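Side-chain contacts in VIN1 (Oscarella pearsei, PDB 6BFI), which binds actin filaments, as a homolog of vinculin, and may play a role in cell-cell adhesion: residues A[166-169]-A[170-173]; A[72-75]-A[76-80]; A[4-7]-A[8-12]; A[133-136]-A[137-141]; A[752-755]-A[756-760]. One frame throughout, in Å; residues are numbered along the deposited sequence.

Contact 1 of 5, residues A[166-169]-A[170-173]; sequences PGMT and SMMK
One turn of helix 154-178, part of a helix bundle of this vinculin-family protein, brings Met168 alongside Met171 on its buried side. The two side chains point the same way. Met168 SD lies 3.6 Å from Met171 CE, so a sulfur meets a methyl group. Met168 reaches it by bending at chi2 (-68°), whereas Met171 stays extended until its last torsion, which folds CE back (chi3 66°). Met172 is a looser neighbour, with its CE 4.3 Å from Met168 SD. These thioethers face two other helices. Met168 and Met171 pack on Val141 of helix 102-145, and Met168 and Met172 on Val198 of helix 185-215. Regular backbone bonds hold the turn, for example Met172 N to Met168 O at 2.9 Å. Pro166 kinks the helix because its N has no hydrogen to give to the preceding turn. On another side of the helix Ser170 turns its hydroxyl back to the chain. OG sits between the backbone N and the carbonyl carbon (chi1 68°). It donates to Gly167 O, which also accepts from Met171 N. The modelled separation of Ser170 OG and Gly167 O is very short, 2.5 Å, and its exact value is doubtful.

Contact 2 of 5, residues A[72-75]-A[76-80]; sequences AELP and PSMQE
Pro75 and Pro76 lie side by side on one turn of helix 68-97, and Met78 reaches back over Pro75. The two proline rings point the same way. Being neighbours in the chain, they come close, Pro75 CB 3.3 Å from Pro76 CD. Neither nitrogen carries a hydrogen, so the helix is kinked at both. Pro76 CD takes the place of the missing donor and stands 3.6 Å from Ala72 O. Regular bonding resumes with Met78 N to Leu74 O, and Gln79 N then gives an almost straight bond to Pro75 O (176°). Met78 bends at its last torsion (chi3 -58°), which brings CE to 3.6 Å from Pro75 CA. Its SD also rests 3.8 Å from Leu74 CG, where the two side chains cross at a slant. Leu74 O accepts a second bond, from Ser77 OG at 2.8 Å. With Met78 cut back to an alanine, Leu74 CG and Pro75 CA would probably lose their sulfur and methyl cover. Leu74, Ser77 and Met78 all touch Leu122 of helix 102-145. Glu73 forms a salt bridge with Arg128 of the same helix. Helix 41-59 adds Ala58 against Leu74 and Ala59 against Met78.

Contact 3 of 5, residues A[4-7]-A[8-12]; sequences KFHT and KTLES
Thr7 O accepts a nearly straight bond from Glu11 N (3.0 Å, 169°), closing the first turn of helix 8-32. Thr7 is the N-cap residue of this helix, although its side chain makes no capping bond. Its OG1 instead bonds weakly to Asp127 of helix 102-145. Its methyl turns to the new helix: CG2 is anti to the backbone N (chi1 -87° for OG1) and comes 3.6 Å from Thr9 CB. Leu10 is the side chain that ties the incoming loop to the turn. One methyl, CD1, does most of the touching, while CD2 lies 3.7 Å from Lys4 O. CD1 is 3.7 Å from Lys4 CB and 4.0 Å from Thr7 CB. Replacing Leu10 by an alanine would probably open a gap beside Lys4 CB and take away the methyl that lies against the His6 ring. The loop has further anchors. Lys4 NZ bonds to Thr252 OG1, and Phe5 O accepts from Thr183 OG1. The Phe5 ring leads away to helix 763-778, where it touches Ile772 and Leu773, while Leu10 packs on Leu123 of helix 102-145. The His6 ring meets Lys4 CB at its edge, in plane, and Leu10 CD1 comes in obliquely, 3.5 Å from His6 NE2.

Contact 4 of 5, residues A[133-136]-A[137-141]; sequences KMVK and VCRSV
Val135 sets its CG1 methyl beside the aliphatic start of Arg139, one turn further on. The closest approach is Val135 CG1 to Arg139 CG at 4.1 Å, a loose contact. The side chains lie side by side and point the same way. Arg139 CG also rests on the backbone, 3.1 Å from Val135 O. Arg139 then bends at chi2 (-59°), and its guanidinium leaves the turn. NH1 forms a salt bridge with Glu243 of helix 224-249 and a hydrogen bond with Gln142. The charged end is thus held by partners beyond the turn, and only the CB and CG part packs here. The turn belongs to helix 102-145, a long member of a helix bundle of the kind from which vinculin-family proteins are built. Ile246 of helix 224-249 touches Val135, Cys138 and Arg139. Val174 of helix 154-178 touches Lys133 and Met134. Backbone bonds run regularly from each residue to the fourth before it, as in Cys138 N to Met134 O at 3.0 Å (173°). Val137 keeps CG1 anti to the backbone N, which leaves CG2 over the preceding turn, 3.7 Å from Lys133 O. Cys138 lays its SG near Met134 O, at 3.4 Å. Ser140 turns its hydroxyl inward to the chain. Its OG donates to Val137 O at 2.6 Å, in the carbonyl plane and on a lone pair. Val141 N donates to Val137 O as well, at 3.0 Å, so two donors grip this one oxygen.

Contact 5 of 5, residues A[752-755]-A[756-760]; sequences AKTN and LLQLL
Thr754 meets Gln758 one turn later on helix 750-760, a short helix in the all-helical vinculin-family fold. Thr754 CG2 lies 3.4 Å from Gln758 NE2, a methyl against an amide nitrogen. The side chains pass each other at a slant. Gln758 CG is anti to its carbonyl carbon (chi1 -72°), and this turns the chain back over the preceding turn. CG thereby comes 3.2 Å from Thr754 O, while the extended rest of the chain brings the amide to the methyl. The same Thr754 O accepts the main-chain bond from Gln758 N at 2.9 Å. The methyl is in turn positioned by the hydroxyl on the same carbon, because Thr754 OG1 hydrogen-bonds to Lys750 O. A second small contact lies further round the helix, where Leu759 CG rests 3.5 Å from Asn755 O. Outward from here the leucines face other helices. Leu756 and Leu757 touch Ala744 of helix 718-745, and Leu759 touches Val810 of helix 786-817. Lys753 marks the join with the preceding helix. Its NZ bonds to the carbonyl oxygens of Ala744, Asn745 and Cys747, at and just past the C-terminal end of helix 718-745. A positive charge there would probably suit the negative end of that helix dipole. The backbone bonds are mostly those of an alpha helix. Leu757 N gives to Lys753 O at 3.0 Å, in the carbonyl plane. Leu756 N bonds to Ala752 O at 2.9 Å and, more weakly, to Lys753 O at 3.2 Å.

Overall arrangement
Contacts 1 and 4 lie on consecutive helices that pack on each other. Their centres are about 10 Å apart, and Met171 SD meets Val141 CG1 at 3.6 Å. Both are partly buried, as is contact 3. Contacts 2 and 5 are surface contacts. Contact 4 lies on helix 102-145, which also receives side chains from contacts 1, 2 and 3. Contact 5 touches none of the others; its nearest is contact 3, about 13 Å away between nearest atoms. Sulfur packing marks contact 1, adjoining proline rings mark contact 2, and a loop-to-helix start marks contact 3. Contacts 4 and 5 rely on aliphatic stems and methyls beside polar ends.

Contact 1 of 5, residues A[166-169]-A[170-173]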
# COMPACT_ATOMS: atom_id res chain seq x y z
N PRO A 166 1.66 28.64 19.05
CA PRO A 166 0.19 28.64 19.16
C PRO A 166 -0.51 28.39 17.83
O PRO A 166 -1.55 27.70 17.80
CB PRO A 166 -0.13 30.03 19.72
CG PRO A 166 1.01 30.87 19.31
CD PRO A 166 2.21 29.97 19.38
N GLY A 167 0.02 28.92 16.73
CA GLY A 167 -0.57 28.65 15.43
C GLY A 167 -0.46 27.18 15.04
O GLY A 167 -1.43 26.59 14.56
N MET A 168 0.71 26.58 15.25
CA MET A 168 0.89 25.16 14.97
C MET A 168 -0.07 24.31 15.81
O MET A 168 -0.67 23.36 15.29
CB MET A 168 2.34 24.75 15.24
CG MET A 168 3.29 25.04 14.09
SD MET A 168 2.95 24.00 12.66
CE MET A 168 4.19 24.57 11.50
N THR A 169 -0.22 24.64 17.09
CA THR A 169 -1.16 23.91 17.93
C THR A 169 -2.59 24.07 17.42
O THR A 169 -3.35 23.09 17.38
CB THR A 169 -1.04 24.37 19.38
OG1 THR A 169 0.23 23.97 19.91
CG2 THR A 169 -2.15 23.78 20.24
N SER A 170 -2.96 25.28 17.01
CA SER A 170 -4.29 25.52 16.48
C SER A 170 -4.53 24.72 15.20
O SER A 170 -5.66 24.31 14.93
CB SER A 170 -4.51 27.01 16.22
OG SER A 170 -3.69 27.46 15.16
N MET A 171 -3.49 24.51 14.39
CA MET A 171 -3.65 23.70 13.19
C MET A 171 -3.79 22.22 13.54
O MET A 171 -4.67 21.53 13.01
CB MET A 171 -2.46 23.92 12.25
CG MET A 171 -2.55 23.13 10.95
SD MET A 171 -1.11 23.35 9.89
CE MET A 171 0.16 22.57 10.88
N MET A 172 -2.94 21.73 14.45
CA MET A 172 -2.94 20.30 14.76
C MET A 172 -4.21 19.88 15.48
O MET A 172 -4.69 18.76 15.28
CB MET A 172 -1.71 19.95 15.59
CG MET A 172 -0.39 20.14 14.87
SD MET A 172 1.01 19.73 15.91
CE MET A 172 2.36 20.37 14.93
N LYS A 173 -4.76 20.74 16.34
CA LYS A 173 -6.00 20.37 17.01
C LYS A 173 -7.16 20.28 16.02
O LYS A 173 -8.05 19.43 16.17
CB LYS A 173 -6.33 21.36 18.13
CG LYS A 173 -6.74 22.74 17.67
CD LYS A 173 -7.37 23.53 18.80
CE LYS A 173 -8.07 24.79 18.30
NZ LYS A 173 -9.02 25.32 19.31

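Contact 2 of 5, residues A[72-75]-A[76-80]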
# COMPACT_ATOMS: atom_id res chain seq x y z
N ALA A 72 -25.01 32.67 2.71
CA ALA A 72 -25.54 32.91 1.37
C ALA A 72 -25.90 31.61 0.65
O ALA A 72 -26.86 31.59 -0.12
CB ALA A 72 -24.52 33.70 0.54
N GLU A 73 -25.15 30.53 0.89
CA GLU A 73 -25.39 29.27 0.21
C GLU A 73 -26.45 28.41 0.89
O GLU A 73 -26.92 27.45 0.28
CB GLU A 73 -24.08 28.47 0.11
CG GLU A 73 -23.02 29.12 -0.76
CD GLU A 73 -21.66 28.45 -0.61
OE1 GLU A 73 -21.58 27.44 0.12
OE2 GLU A 73 -20.69 28.93 -1.23
N LEU A 74 -26.83 28.73 2.13
CA LEU A 74 -27.78 27.88 2.85
C LEU A 74 -29.20 27.97 2.30
O LEU A 74 -29.81 26.91 2.04
CB LEU A 74 -27.72 28.20 4.35
CG LEU A 74 -28.56 27.37 5.31
CD1 LEU A 74 -28.11 25.92 5.30
CD2 LEU A 74 -28.47 27.95 6.72
N PRO A 75 -29.80 29.15 2.11
CA PRO A 75 -31.24 29.21 1.75
C PRO A 75 -31.58 28.46 0.48
O PRO A 75 -32.58 27.72 0.46
CB PRO A 75 -31.50 30.72 1.61
CG PRO A 75 -30.51 31.34 2.51
CD PRO A 75 -29.27 30.50 2.39
N PRO A 76 -30.82 28.61 -0.62
CA PRO A 76 -31.21 27.87 -1.84
C PRO A 76 -31.28 26.37 -1.65
O PRO A 76 -32.23 25.73 -2.12
CB PRO A 76 -30.13 28.27 -2.85
CG PRO A 76 -29.65 29.59 -2.38
CD PRO A 76 -29.66 29.48 -0.89
N SER A 77 -30.30 25.78 -0.96
CA SER A 77 -30.33 24.35 -0.71
C SER A 77 -31.49 23.98 0.21
O SER A 77 -32.15 22.94 0.00
CB SER A 77 -29.00 23.88 -0.13
OG SER A 77 -28.66 24.62 1.03
N MET A 78 -31.77 24.81 1.22
CA MET A 78 -32.90 24.54 2.11
C MET A 78 -34.21 24.48 1.32
O MET A 78 -34.95 23.49 1.40
CB MET A 78 -32.98 25.61 3.20
CG MET A 78 -31.88 25.52 4.25
SD MET A 78 -32.21 26.54 5.70
CE MET A 78 -32.37 28.17 4.97
N GLN A 79 -34.51 25.54 0.56
CA GLN A 79 -35.73 25.57 -0.23
C GLN A 79 -35.77 24.43 -1.24
O GLN A 79 -36.84 23.88 -1.51
CB GLN A 79 -35.86 26.92 -0.93
CG GLN A 79 -37.23 27.21 -1.53
CD GLN A 79 -37.33 28.63 -2.06
OE1 GLN A 79 -36.34 29.22 -2.49
NE2 GLN A 79 -38.54 29.18 -2.04
N GLU A 80 -34.62 24.06 -1.80
CA GLU A 80 -34.56 22.95 -2.74
C GLU A 80 -35.04 21.66 -2.09
O GLU A 80 -36.00 21.02 -2.54
CB GLU A 80 -33.14 22.80 -3.27
CG GLU A 80 -32.99 21.78 -4.40
CD GLU A 80 -33.45 22.32 -5.73
OE1 GLU A 80 -33.63 23.55 -5.85
OE2 GLU A 80 -33.64 21.51 -6.67

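Contact 3 of 5, residues A[4-7]-A[8-12]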
# COMPACT_ATOMS: atom_id res chain seq x y z
N LYS A 4 -22.63 13.38 -1.79
CA LYS A 4 -21.36 13.20 -1.11
C LYS A 4 -21.52 12.27 0.09
O LYS A 4 -22.56 12.24 0.74
CB LYS A 4 -20.79 14.55 -0.64
CG LYS A 4 -20.51 15.54 -1.76
CD LYS A 4 -19.40 15.04 -2.67
CE LYS A 4 -19.08 16.05 -3.76
NZ LYS A 4 -17.93 15.61 -4.60
N PHE A 5 -20.45 11.50 0.36
CA PHE A 5 -20.41 10.65 1.54
C PHE A 5 -18.99 10.52 2.09
O PHE A 5 -18.63 9.47 2.63
CB PHE A 5 -20.98 9.25 1.26
CG PHE A 5 -21.15 8.95 -0.20
CD1 PHE A 5 -20.05 8.69 -1.00
CD2 PHE A 5 -22.42 8.90 -0.76
CE1 PHE A 5 -20.21 8.41 -2.35
CE2 PHE A 5 -22.58 8.62 -2.10
CZ PHE A 5 -21.48 8.37 -2.90
N HIS A 6 -18.18 11.58 1.95
CA HIS A 6 -16.82 11.60 2.47
C HIS A 6 -16.75 11.84 3.97
O HIS A 6 -15.65 11.90 4.52
CB HIS A 6 -16.00 12.67 1.74
CG HIS A 6 -16.59 14.04 1.82
ND1 HIS A 6 -16.10 15.02 2.66
CD2 HIS A 6 -17.65 14.60 1.18
CE1 HIS A 6 -16.81 16.12 2.52
NE2 HIS A 6 -17.76 15.89 1.63
N THR A 7 -17.90 11.96 4.63
CA THR A 7 -17.98 12.32 6.04
C THR A 7 -18.95 11.37 6.74
O THR A 7 -19.99 11.01 6.18
CB THR A 7 -18.43 13.78 6.18
OG1 THR A 7 -17.29 14.64 6.13
CG2 THR A 7 -19.18 14.02 7.48
N LYS A 8 -18.59 10.95 7.95
CA LYS A 8 -19.43 10.03 8.71
C LYS A 8 -20.82 10.61 8.97
O LYS A 8 -21.80 9.86 9.05
CB LYS A 8 -18.76 9.66 10.03
CG LYS A 8 -17.51 8.82 9.87
CD LYS A 8 -16.81 8.60 11.21
CE LYS A 8 -15.59 7.72 11.06
NZ LYS A 8 -14.92 7.48 12.37
N THR A 9 -20.92 11.93 9.12
CA THR A 9 -22.24 12.56 9.24
C THR A 9 -23.02 12.46 7.94
O THR A 9 -24.22 12.17 7.94
CB THR A 9 -22.08 14.02 9.67
OG1 THR A 9 -21.44 14.08 10.95
CG2 THR A 9 -23.44 14.70 9.75
N LEU A 10 -22.34 12.70 6.81
CA LEU A 10 -22.99 12.59 5.50
C LEU A 10 -23.56 11.19 5.29
O LEU A 10 -24.76 11.04 5.01
CB LEU A 10 -22.00 12.93 4.39
CG LEU A 10 -21.90 14.40 3.98
CD1 LEU A 10 -20.74 14.60 3.02
CD2 LEU A 10 -23.20 14.85 3.35
N GLU A 11 -22.72 10.16 5.42
CA GLU A 11 -23.20 8.79 5.26
C GLU A 11 -24.27 8.45 6.29
O GLU A 11 -25.29 7.83 5.96
CB GLU A 11 -22.02 7.83 5.37
CG GLU A 11 -22.41 6.38 5.62
CD GLU A 11 -21.20 5.48 5.81
OE1 GLU A 11 -20.14 5.76 5.22
OE2 GLU A 11 -21.32 4.49 6.56
N SER A 12 -24.06 8.88 7.54
CA SER A 12 -24.99 8.54 8.61
C SER A 12 -26.39 9.09 8.34
O SER A 12 -27.38 8.43 8.65
CB SER A 12 -24.46 9.06 9.95
OG SER A 12 -25.37 8.79 11.00

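Contact 4 of 5, residues A[133-136]-A[137-141]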
# COMPACT_ATOMS: atom_id res chain seq x y z
N LYS A 133 -12.48 27.07 6.88
CA LYS A 133 -11.84 27.51 8.12
C LYS A 133 -10.50 26.82 8.34
O LYS A 133 -9.47 27.47 8.58
CB LYS A 133 -12.78 27.26 9.30
CG LYS A 133 -12.18 27.59 10.66
CD LYS A 133 -12.84 26.78 11.76
CE LYS A 133 -12.58 25.29 11.58
NZ LYS A 133 -11.12 24.97 11.60
N MET A 134 -10.50 25.48 8.26
CA MET A 134 -9.26 24.72 8.48
C MET A 134 -8.17 25.17 7.51
O MET A 134 -7.04 25.47 7.93
CB MET A 134 -9.53 23.22 8.32
CG MET A 134 -10.75 22.73 9.09
SD MET A 134 -10.83 20.93 9.20
CE MET A 134 -12.18 20.73 10.36
N VAL A 135 -8.48 25.21 6.22
CA VAL A 135 -7.52 25.65 5.21
C VAL A 135 -7.04 27.07 5.51
O VAL A 135 -5.87 27.39 5.27
CB VAL A 135 -8.14 25.54 3.80
CG1 VAL A 135 -7.27 26.23 2.76
CG2 VAL A 135 -8.35 24.08 3.44
N LYS A 136 -7.91 27.92 6.04
CA LYS A 136 -7.49 29.26 6.44
C LYS A 136 -6.39 29.20 7.49
O LYS A 136 -5.34 29.83 7.35
CB LYS A 136 -8.71 30.04 6.96
CG LYS A 136 -8.41 31.37 7.61
CD LYS A 136 -9.71 32.02 8.08
CE LYS A 136 -9.47 33.23 8.96
NZ LYS A 136 -10.75 33.78 9.50
N VAL A 137 -6.60 28.40 8.55
CA VAL A 137 -5.57 28.26 9.58
C VAL A 137 -4.27 27.75 8.97
O VAL A 137 -3.19 28.34 9.18
CB VAL A 137 -6.07 27.32 10.70
CG1 VAL A 137 -4.92 26.94 11.62
CG2 VAL A 137 -7.18 27.99 11.49
N CYS A 138 -4.34 26.65 8.21
CA CYS A 138 -3.14 26.07 7.61
C CYS A 138 -2.41 27.08 6.74
O CYS A 138 -1.17 27.11 6.71
CB CYS A 138 -3.51 24.83 6.79
SG CYS A 138 -4.30 23.51 7.74
N ARG A 139 -3.16 27.90 6.00
CA ARG A 139 -2.53 28.94 5.18
C ARG A 139 -1.82 29.97 6.05
O ARG A 139 -0.72 30.41 5.71
CB ARG A 139 -3.58 29.62 4.30
CG ARG A 139 -4.08 28.78 3.13
CD ARG A 139 -2.96 28.35 2.20
NE ARG A 139 -3.47 27.92 0.91
CZ ARG A 139 -2.76 27.29 -0.02
NH1 ARG A 139 -1.48 27.00 0.22
NH2 ARG A 139 -3.31 26.94 -1.17
N SER A 140 -2.43 30.37 7.16
CA SER A 140 -1.79 31.36 8.03
C SER A 140 -0.46 30.84 8.56
O SER A 140 0.58 31.50 8.43
CB SER A 140 -2.72 31.75 9.18
OG SER A 140 -2.84 30.70 10.13
N VAL A 141 -0.46 29.63 9.14
CA VAL A 141 0.79 29.12 9.71
C VAL A 141 1.82 28.86 8.61
O VAL A 141 3.01 29.14 8.78
CB VAL A 141 0.51 27.86 10.56
CG1 VAL A 141 -0.29 26.85 9.77
CG2 VAL A 141 1.80 27.25 11.05

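Contact 5 of 5, residues A[752-755]-A[756-760]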
# COMPACT_ATOMS: atom_id res chain seq x y z
N ALA A 752 0.69 -11.66 4.39
CA ALA A 752 -0.51 -11.96 3.62
C ALA A 752 -1.77 -11.60 4.40
O ALA A 752 -2.77 -11.16 3.81
CB ALA A 752 -0.52 -13.44 3.23
N LYS A 753 -1.75 -11.80 5.72
CA LYS A 753 -2.85 -11.38 6.58
C LYS A 753 -3.17 -9.90 6.38
O LYS A 753 -4.31 -9.53 6.08
CB LYS A 753 -2.49 -11.67 8.04
CG LYS A 753 -3.65 -11.75 9.01
CD LYS A 753 -3.11 -11.84 10.44
CE LYS A 753 -4.16 -12.32 11.42
NZ LYS A 753 -4.44 -13.78 11.28
N THR A 754 -2.15 -9.05 6.53
CA THR A 754 -2.32 -7.62 6.28
C THR A 754 -2.77 -7.36 4.85
O THR A 754 -3.63 -6.50 4.61
CB THR A 754 -1.01 -6.89 6.58
OG1 THR A 754 -0.75 -6.91 7.99
CG2 THR A 754 -1.07 -5.45 6.10
N ASN A 755 -2.20 -8.09 3.89
CA ASN A 755 -2.58 -7.90 2.49
C ASN A 755 -4.08 -8.10 2.29
O ASN A 755 -4.71 -7.36 1.53
CB ASN A 755 -1.78 -8.85 1.60
CG ASN A 755 -2.08 -8.66 0.12
OD1 ASN A 755 -2.38 -7.55 -0.32
ND2 ASN A 755 -2.01 -9.74 -0.64
N LEU A 756 -4.66 -9.10 2.96
CA LEU A 756 -6.08 -9.36 2.80
C LEU A 756 -6.93 -8.37 3.59
O LEU A 756 -7.99 -7.94 3.12
CB LEU A 756 -6.40 -10.80 3.23
CG LEU A 756 -7.86 -11.24 3.15
CD1 LEU A 756 -8.39 -11.13 1.72
CD2 LEU A 756 -8.02 -12.66 3.67
N LEU A 757 -6.48 -7.99 4.79
CA LEU A 757 -7.27 -7.07 5.61
C LEU A 757 -7.32 -5.67 5.00
O LEU A 757 -8.36 -4.99 5.08
CB LEU A 757 -6.72 -7.02 7.03
CG LEU A 757 -7.03 -8.26 7.87
CD1 LEU A 757 -6.71 -8.02 9.33
CD2 LEU A 757 -8.48 -8.67 7.69
N GLN A 758 -6.22 -5.23 4.38
CA GLN A 758 -6.23 -3.93 3.71
C GLN A 758 -7.32 -3.86 2.65
O GLN A 758 -7.94 -2.81 2.45
CB GLN A 758 -4.86 -3.66 3.08
CG GLN A 758 -3.76 -3.34 4.07
CD GLN A 758 -2.43 -3.06 3.39
OE1 GLN A 758 -2.32 -3.15 2.17
NE2 GLN A 758 -1.42 -2.71 4.18
N LEU A 759 -7.56 -4.98 1.96
CA LEU A 759 -8.62 -5.02 0.95
C LEU A 759 -9.99 -5.15 1.59
O LEU A 759 -10.96 -4.53 1.11
CB LEU A 759 -8.36 -6.17 -0.02
CG LEU A 759 -7.02 -6.14 -0.75
CD1 LEU A 759 -6.81 -7.41 -1.55
CD2 LEU A 759 -6.92 -4.92 -1.65
N LEU A 760 -10.11 -5.93 2.67
CA LEU A 760 -11.41 -6.10 3.30
C LEU A 760 -11.90 -4.84 4.00
O LEU A 760 -13.12 -4.68 4.17
CB LEU A 760 -11.36 -7.24 4.32
CG LEU A 760 -11.31 -8.68 3.81
CD1 LEU A 760 -11.75 -9.63 4.91
CD2 LEU A 760 -12.17 -8.86 2.57